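Local coordinates for suppressor protein MPT5 (Saccharomyces cerevisiae, PDB 5BZ1) that binds short sequence motifs in the 3'-UTRs of target mRNAs through its Pumilio repeats and regulates their expression after transcription, at residues 32-46 against 65-77. Residues are numbered along the deposited sequence; the frame is centred on the assembly and turned at random.
Sequences LETPSESNMVRDLMY and LVQKLCDYLTAEQ. With nucleotides of chain B.
Leu32 pushes its CD1 into a hollow lined by Leu65, Leu69 and the chain of Lys68, 3.6 Å from Leu69 CD1. Met45 fills the neighbouring dip, its SD lying against the CD2 methyls of Leu65 and Leu69; on the helix supplying these leucines, Gln67 NE2 donates to O4 of U9 in RNA chain B. Beside them the Tyr72 ring lays one face over the backbone of Leu32, with CE1 3.2 Å from Leu32 O, the oxygen that also accepts from Ser38 OG. At the solvent side Lys68 NZ takes the anti lone pair of Glu33 OE1 in a salt bridge. A bend at chi3 (63°) turns the Arg42 guanidinium so that NH1 donates a hydrogen bond to Tyr72 O (2.8 Å), while Thr74 CG2 sits over one guanidinium face. Gln77 lays CG over the centre of the Tyr46 ring, 3.8 Å from the centroid, and Tyr46 OH gives a bond of 2.6 Å to Gln77 O. Asp43 OD1 accepts hydrogen bonds from Arg42 NE (3.1 Å, a salt bridge) and Gln77 NE2 (2.9 Å), which come from opposite faces of its carboxylate plane. With Arg42 cut back to an alanine, Tyr72 O would probably lose this donor and Asp43 its charge partner. Pumilio repeats 1 and 2 are thus joined by an apolar seam flanked by a charged, hydrogen-bonded network.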
loop_
_atom_site.group_PDB
_atom_site.type_symbol
_atom_site.label_atom_id
_atom_site.label_comp_id
_atom_site.label_asym_id
_atom_site.label_seq_id
_atom_site.Cartn_x
_atom_site.Cartn_y
_atom_site.Cartn_z
ATOM N N LEU A 32 -14.153 -35.889 -0.593
ATOM C CA LEU A 32 -13.997 -34.988 -1.734
ATOM C C LEU A 32 -12.663 -35.234 -2.433
ATOM O O LEU A 32 -12.538 -35.029 -3.641
ATOM C CB LEU A 32 -14.090 -33.527 -1.288
ATOM C CG LEU A 32 -15.483 -33.009 -0.934
ATOM C CD1 LEU A 32 -15.398 -31.653 -0.251
ATOM C CD2 LEU A 32 -16.339 -32.911 -2.179
ATOM N N GLU A 33 -11.674 -35.683 -1.664
ATOM C CA GLU A 33 -10.356 -35.988 -2.208
ATOM C C GLU A 33 -10.287 -37.413 -2.756
ATOM O O GLU A 33 -9.248 -37.834 -3.264
ATOM C CB GLU A 33 -9.274 -35.786 -1.144
ATOM C CG GLU A 33 -9.109 -34.347 -0.660
ATOM C CD GLU A 33 -8.130 -34.238 0.498
ATOM O OE1 GLU A 33 -7.736 -33.106 0.850
ATOM O OE2 GLU A 33 -7.755 -35.289 1.058
ATOM N N THR A 34 -11.392 -38.147 -2.642
ATOM C CA THR A 34 -11.481 -39.515 -3.153
ATOM C C THR A 34 -12.129 -39.514 -4.537
ATOM O O THR A 34 -13.348 -39.376 -4.652
ATOM C CB THR A 34 -12.304 -40.416 -2.213
ATOM O OG1 THR A 34 -11.819 -40.281 -0.872
ATOM C CG2 THR A 34 -12.209 -41.881 -2.646
ATOM N N PRO A 35 -11.307 -39.681 -5.590
ATOM C CA PRO A 35 -11.704 -39.560 -7.000
ATOM C C PRO A 35 -12.972 -40.340 -7.345
ATOM O O PRO A 35 -13.849 -39.798 -8.019
ATOM C CB PRO A 35 -10.504 -40.149 -7.746
ATOM C CG PRO A 35 -9.344 -39.884 -6.846
ATOM C CD PRO A 35 -9.889 -40.065 -5.453
ATOM N N SER A 36 -13.069 -41.584 -6.886
ATOM C CA SER A 36 -14.233 -42.418 -7.176
ATOM C C SER A 36 -15.532 -41.834 -6.614
ATOM O O SER A 36 -16.602 -42.009 -7.201
ATOM C CB SER A 36 -14.029 -43.834 -6.629
ATOM O OG SER A 36 -14.001 -43.837 -5.212
ATOM N N GLU A 37 -15.436 -41.135 -5.485
ATOM C CA GLU A 37 -16.625 -40.677 -4.773
ATOM C C GLU A 37 -16.777 -39.161 -4.742
ATOM O O GLU A 37 -17.787 -38.652 -4.256
ATOM C CB GLU A 37 -16.629 -41.226 -3.343
ATOM C CG GLU A 37 -16.547 -42.744 -3.256
ATOM C CD GLU A 37 -16.642 -43.252 -1.831
ATOM O OE1 GLU A 37 -17.773 -43.475 -1.353
ATOM O OE2 GLU A 37 -15.586 -43.434 -1.190
ATOM N N SER A 38 -15.776 -38.450 -5.259
ATOM C CA SER A 38 -15.734 -36.986 -5.180
ATOM C C SER A 38 -17.013 -36.308 -5.681
ATOM O O SER A 38 -17.675 -35.597 -4.925
ATOM C CB SER A 38 -14.525 -36.437 -5.941
ATOM O OG SER A 38 -14.433 -35.032 -5.791
ATOM N N ASN A 39 -17.354 -36.536 -6.946
ATOM C CA ASN A 39 -18.545 -35.935 -7.538
ATOM C C ASN A 39 -19.830 -36.260 -6.776
ATOM O O ASN A 39 -20.669 -35.384 -6.559
ATOM C CB ASN A 39 -18.690 -36.350 -9.005
ATOM C CG ASN A 39 -17.727 -35.619 -9.922
ATOM O OD1 ASN A 39 -17.164 -34.587 -9.558
ATOM N ND2 ASN A 39 -17.544 -36.149 -11.127
ATOM N N MET A 40 -19.983 -37.518 -6.374
ATOM C CA MET A 40 -21.208 -37.940 -5.697
ATOM C C MET A 40 -21.340 -37.357 -4.293
ATOM O O MET A 40 -22.416 -36.894 -3.912
ATOM C CB MET A 40 -21.322 -39.463 -5.650
ATOM C CG MET A 40 -22.682 -39.939 -5.177
ATOM S SD MET A 40 -22.854 -41.719 -5.304
ATOM C CE MET A 40 -21.554 -42.243 -4.187
ATOM N N VAL A 41 -20.255 -37.370 -3.522
ATOM C CA VAL A 41 -20.303 -36.789 -2.185
ATOM C C VAL A 41 -20.480 -35.275 -2.276
ATOM O O VAL A 41 -21.094 -34.672 -1.405
ATOM C CB VAL A 41 -19.071 -37.161 -1.315
ATOM C CG1 VAL A 41 -17.881 -36.259 -1.625
ATOM C CG2 VAL A 41 -19.420 -37.065 0.158
ATOM N N ARG A 42 -19.962 -34.678 -3.347
ATOM C CA ARG A 42 -20.070 -33.239 -3.561
ATOM C C ARG A 42 -21.530 -32.865 -3.790
ATOM O O ARG A 42 -22.073 -31.980 -3.119
ATOM C CB ARG A 42 -19.226 -32.818 -4.770
ATOM C CG ARG A 42 -19.316 -31.337 -5.131
ATOM C CD ARG A 42 -18.767 -31.071 -6.528
ATOM N NE ARG A 42 -19.554 -31.757 -7.546
ATOM C CZ ARG A 42 -19.160 -31.964 -8.798
ATOM N NH1 ARG A 42 -17.972 -31.543 -9.206
ATOM N NH2 ARG A 42 -19.955 -32.606 -9.642
ATOM N N ASP A 43 -22.161 -33.562 -4.730
ATOM C CA ASP A 43 -23.539 -33.288 -5.110
ATOM C C ASP A 43 -24.533 -33.571 -3.979
ATOM O O ASP A 43 -25.454 -32.789 -3.750
ATOM C CB ASP A 43 -23.906 -34.086 -6.366
ATOM C CG ASP A 43 -23.080 -33.683 -7.575
ATOM O OD1 ASP A 43 -22.532 -32.562 -7.572
ATOM O OD2 ASP A 43 -22.986 -34.485 -8.528
ATOM N N LEU A 44 -24.345 -34.686 -3.276
ATOM C CA LEU A 44 -25.215 -35.041 -2.153
ATOM C C LEU A 44 -25.106 -34.006 -1.030
ATOM O O LEU A 44 -26.112 -33.507 -0.519
ATOM C CB LEU A 44 -24.865 -36.436 -1.624
ATOM C CG LEU A 44 -25.262 -37.633 -2.494
ATOM C CD1 LEU A 44 -24.548 -38.905 -2.057
ATOM C CD2 LEU A 44 -26.763 -37.846 -2.454
ATOM N N MET A 45 -23.869 -33.689 -0.665
ATOM C CA MET A 45 -23.557 -32.710 0.369
ATOM C C MET A 45 -24.166 -31.347 0.047
ATOM O O MET A 45 -24.778 -30.706 0.908
ATOM C CB MET A 45 -22.038 -32.584 0.458
ATOM C CG MET A 45 -21.492 -31.666 1.506
ATOM S SD MET A 45 -19.733 -31.438 1.180
ATOM C CE MET A 45 -19.182 -33.135 0.992
ATOM N N TYR A 46 -23.995 -30.923 -1.203
ATOM C CA TYR A 46 -24.394 -29.593 -1.651
ATOM C C TYR A 46 -25.871 -29.309 -1.410
ATOM O O TYR A 46 -26.225 -28.267 -0.856
ATOM C CB TYR A 46 -24.071 -29.423 -3.139
ATOM C CG TYR A 46 -24.244 -28.011 -3.647
ATOM C CD1 TYR A 46 -23.194 -27.106 -3.596
ATOM C CD2 TYR A 46 -25.453 -27.581 -4.176
ATOM C CE1 TYR A 46 -23.340 -25.817 -4.053
ATOM C CE2 TYR A 46 -25.613 -26.289 -4.635
ATOM C CZ TYR A 46 -24.550 -25.412 -4.570
ATOM O OH TYR A 46 -24.692 -24.121 -5.023
ATOM N N LEU A 65 -14.612 -27.027 5.299
ATOM C CA LEU A 65 -15.369 -27.756 4.283
ATOM C C LEU A 65 -15.694 -26.861 3.090
ATOM O O LEU A 65 -15.507 -27.259 1.937
ATOM C CB LEU A 65 -16.659 -28.347 4.860
ATOM C CG LEU A 65 -17.489 -29.125 3.838
ATOM C CD1 LEU A 65 -16.677 -30.273 3.270
ATOM C CD2 LEU A 65 -18.789 -29.642 4.431
ATOM N N VAL A 66 -16.178 -25.653 3.372
ATOM C CA VAL A 66 -16.509 -24.692 2.322
ATOM C C VAL A 66 -15.301 -24.420 1.419
ATOM O O VAL A 66 -15.421 -24.418 0.190
ATOM C CB VAL A 66 -17.036 -23.367 2.912
ATOM C CG1 VAL A 66 -17.195 -22.323 1.826
ATOM C CG2 VAL A 66 -18.364 -23.590 3.628
ATOM N N GLN A 67 -14.142 -24.205 2.033
ATOM C CA GLN A 67 -12.912 -23.970 1.281
ATOM C C GLN A 67 -12.532 -25.165 0.410
ATOM O O GLN A 67 -12.147 -24.993 -0.744
ATOM C CB GLN A 67 -11.759 -23.628 2.227
ATOM C CG GLN A 67 -11.853 -22.253 2.876
ATOM C CD GLN A 67 -10.662 -21.955 3.762
ATOM O OE1 GLN A 67 -9.562 -21.693 3.275
ATOM N NE2 GLN A 67 -10.873 -22.006 5.072
ATOM N N LYS A 68 -12.634 -26.371 0.962
ATOM C CA LYS A 68 -12.319 -27.576 0.201
ATOM C C LYS A 68 -13.276 -27.697 -0.980
ATOM O O LYS A 68 -12.863 -27.977 -2.107
ATOM C CB LYS A 68 -12.427 -28.824 1.080
ATOM C CG LYS A 68 -11.608 -29.999 0.562
ATOM C CD LYS A 68 -10.132 -29.622 0.523
ATOM C CE LYS A 68 -9.307 -30.672 -0.182
ATOM N NZ LYS A 68 -7.866 -30.529 0.159
ATOM N N LEU A 69 -14.554 -27.465 -0.700
ATOM C CA LEU A 69 -15.609 -27.522 -1.702
ATOM C C LEU A 69 -15.303 -26.616 -2.899
ATOM O O LEU A 69 -15.618 -26.962 -4.039
ATOM C CB LEU A 69 -16.934 -27.128 -1.049
ATOM C CG LEU A 69 -18.191 -27.965 -1.281
ATOM C CD1 LEU A 69 -17.855 -29.394 -1.673
ATOM C CD2 LEU A 69 -19.052 -27.944 -0.025
ATOM N N CYS A 70 -14.674 -25.469 -2.639
ATOM C CA CYS A 70 -14.297 -24.533 -3.701
ATOM C C CYS A 70 -13.391 -25.149 -4.768
ATOM O O CYS A 70 -13.332 -24.660 -5.897
ATOM C CB CYS A 70 -13.622 -23.288 -3.115
ATOM S SG CYS A 70 -14.762 -22.157 -2.294
ATOM N N ASP A 71 -12.690 -26.221 -4.412
ATOM C CA ASP A 71 -11.799 -26.894 -5.352
ATOM C C ASP A 71 -12.537 -27.903 -6.238
ATOM O O ASP A 71 -11.955 -28.446 -7.175
ATOM C CB ASP A 71 -10.660 -27.594 -4.603
ATOM C CG ASP A 71 -9.640 -26.620 -4.039
ATOM O OD1 ASP A 71 -9.482 -25.523 -4.614
ATOM O OD2 ASP A 71 -8.990 -26.960 -3.025
ATOM N N TYR A 72 -13.816 -28.142 -5.950
ATOM C CA TYR A 72 -14.557 -29.214 -6.620
ATOM C C TYR A 72 -15.908 -28.798 -7.215
ATOM O O TYR A 72 -16.428 -29.474 -8.102
ATOM C CB TYR A 72 -14.757 -30.394 -5.661
ATOM C CG TYR A 72 -13.469 -30.984 -5.135
ATOM C CD1 TYR A 72 -12.774 -31.937 -5.865
ATOM C CD2 TYR A 72 -12.950 -30.592 -3.910
ATOM C CE1 TYR A 72 -11.598 -32.483 -5.390
ATOM C CE2 TYR A 72 -11.771 -31.133 -3.428
ATOM C CZ TYR A 72 -11.103 -32.077 -4.174
ATOM O OH TYR A 72 -9.932 -32.620 -3.702
ATOM N N LEU A 73 -16.474 -27.697 -6.722
ATOM C CA LEU A 73 -17.788 -27.228 -7.173
ATOM C C LEU A 73 -17.832 -26.946 -8.677
ATOM O O LEU A 73 -16.864 -26.444 -9.251
ATOM C CB LEU A 73 -18.207 -25.961 -6.415
ATOM C CG LEU A 73 -18.523 -26.061 -4.921
ATOM C CD1 LEU A 73 -18.921 -24.702 -4.355
ATOM C CD2 LEU A 73 -19.618 -27.080 -4.668
ATOM N N THR A 74 -18.955 -27.278 -9.311
ATOM C CA THR A 74 -19.196 -26.879 -10.694
ATOM C C THR A 74 -19.382 -25.369 -10.719
ATOM O O THR A 74 -19.591 -24.755 -9.675
ATOM C CB THR A 74 -20.470 -27.525 -11.258
ATOM O OG1 THR A 74 -21.608 -27.052 -10.527
ATOM C CG2 THR A 74 -20.402 -29.050 -11.164
ATOM N N ALA A 75 -19.312 -24.772 -11.906
ATOM C CA ALA A 75 -19.539 -23.339 -12.044
ATOM C C ALA A 75 -20.941 -22.969 -11.571
ATOM O O ALA A 75 -21.129 -21.948 -10.907
ATOM C CB ALA A 75 -19.334 -22.903 -13.476
ATOM N N GLU A 76 -21.919 -23.799 -11.925
ATOM C CA GLU A 76 -23.294 -23.595 -11.479
ATOM C C GLU A 76 -23.391 -23.604 -9.955
ATOM O O GLU A 76 -24.014 -22.721 -9.364
ATOM C CB GLU A 76 -24.220 -24.667 -12.058
ATOM C CG GLU A 76 -25.008 -24.219 -13.276
ATOM C CD GLU A 76 -26.191 -25.126 -13.572
ATOM O OE1 GLU A 76 -26.117 -26.331 -13.249
ATOM O OE2 GLU A 76 -27.196 -24.628 -14.124
ATOM N N GLN A 77 -22.776 -24.605 -9.329
ATOM C CA GLN A 77 -22.797 -24.734 -7.874
ATOM C C GLN A 77 -22.136 -23.547 -7.169
ATOM O O GLN A 77 -22.634 -23.072 -6.149
ATOM C CB GLN A 77 -22.142 -26.051 -7.433
ATOM C CG GLN A 77 -23.014 -27.296 -7.640
ATOM C CD GLN A 77 -22.237 -28.594 -7.468
ATOM O OE1 GLN A 77 -21.015 -28.624 -7.618
ATOM N NE2 GLN A 77 -22.947 -29.674 -7.153
ATOM P P U B 9 -3.461 -20.669 10.950
ATOM O OP1 U B 9 -3.482 -21.458 9.689
ATOM O OP2 U B 9 -3.480 -19.187 10.888
ATOM O "O5'" U B 9 -4.694 -21.147 11.838
ATOM C "C5'" U B 9 -5.025 -20.511 13.065
ATOM C "C4'" U B 9 -6.460 -20.785 13.430
ATOM O "O4'" U B 9 -7.325 -20.156 12.452
ATOM C "C3'" U B 9 -6.857 -22.252 13.404
ATOM O "O3'" U B 9 -6.551 -22.907 14.624
ATOM C "C2'" U B 9 -8.349 -22.206 13.088
ATOM O "O2'" U B 9 -9.115 -21.980 14.264
ATOM C "C1'" U B 9 -8.446 -20.969 12.194
ATOM N N1 U B 9 -8.469 -21.291 10.746
ATOM C C2 U B 9 -9.679 -21.667 10.182
ATOM O O2 U B 9 -10.707 -21.769 10.828
ATOM N N3 U B 9 -9.641 -21.937 8.833
ATOM C C4 U B 9 -8.537 -21.858 8.010
ATOM O O4 U B 9 -8.661 -22.136 6.815
ATOM C C5 U B 9 -7.327 -21.452 8.665
ATOM C C6 U B 9 -7.330 -21.180 9.976
#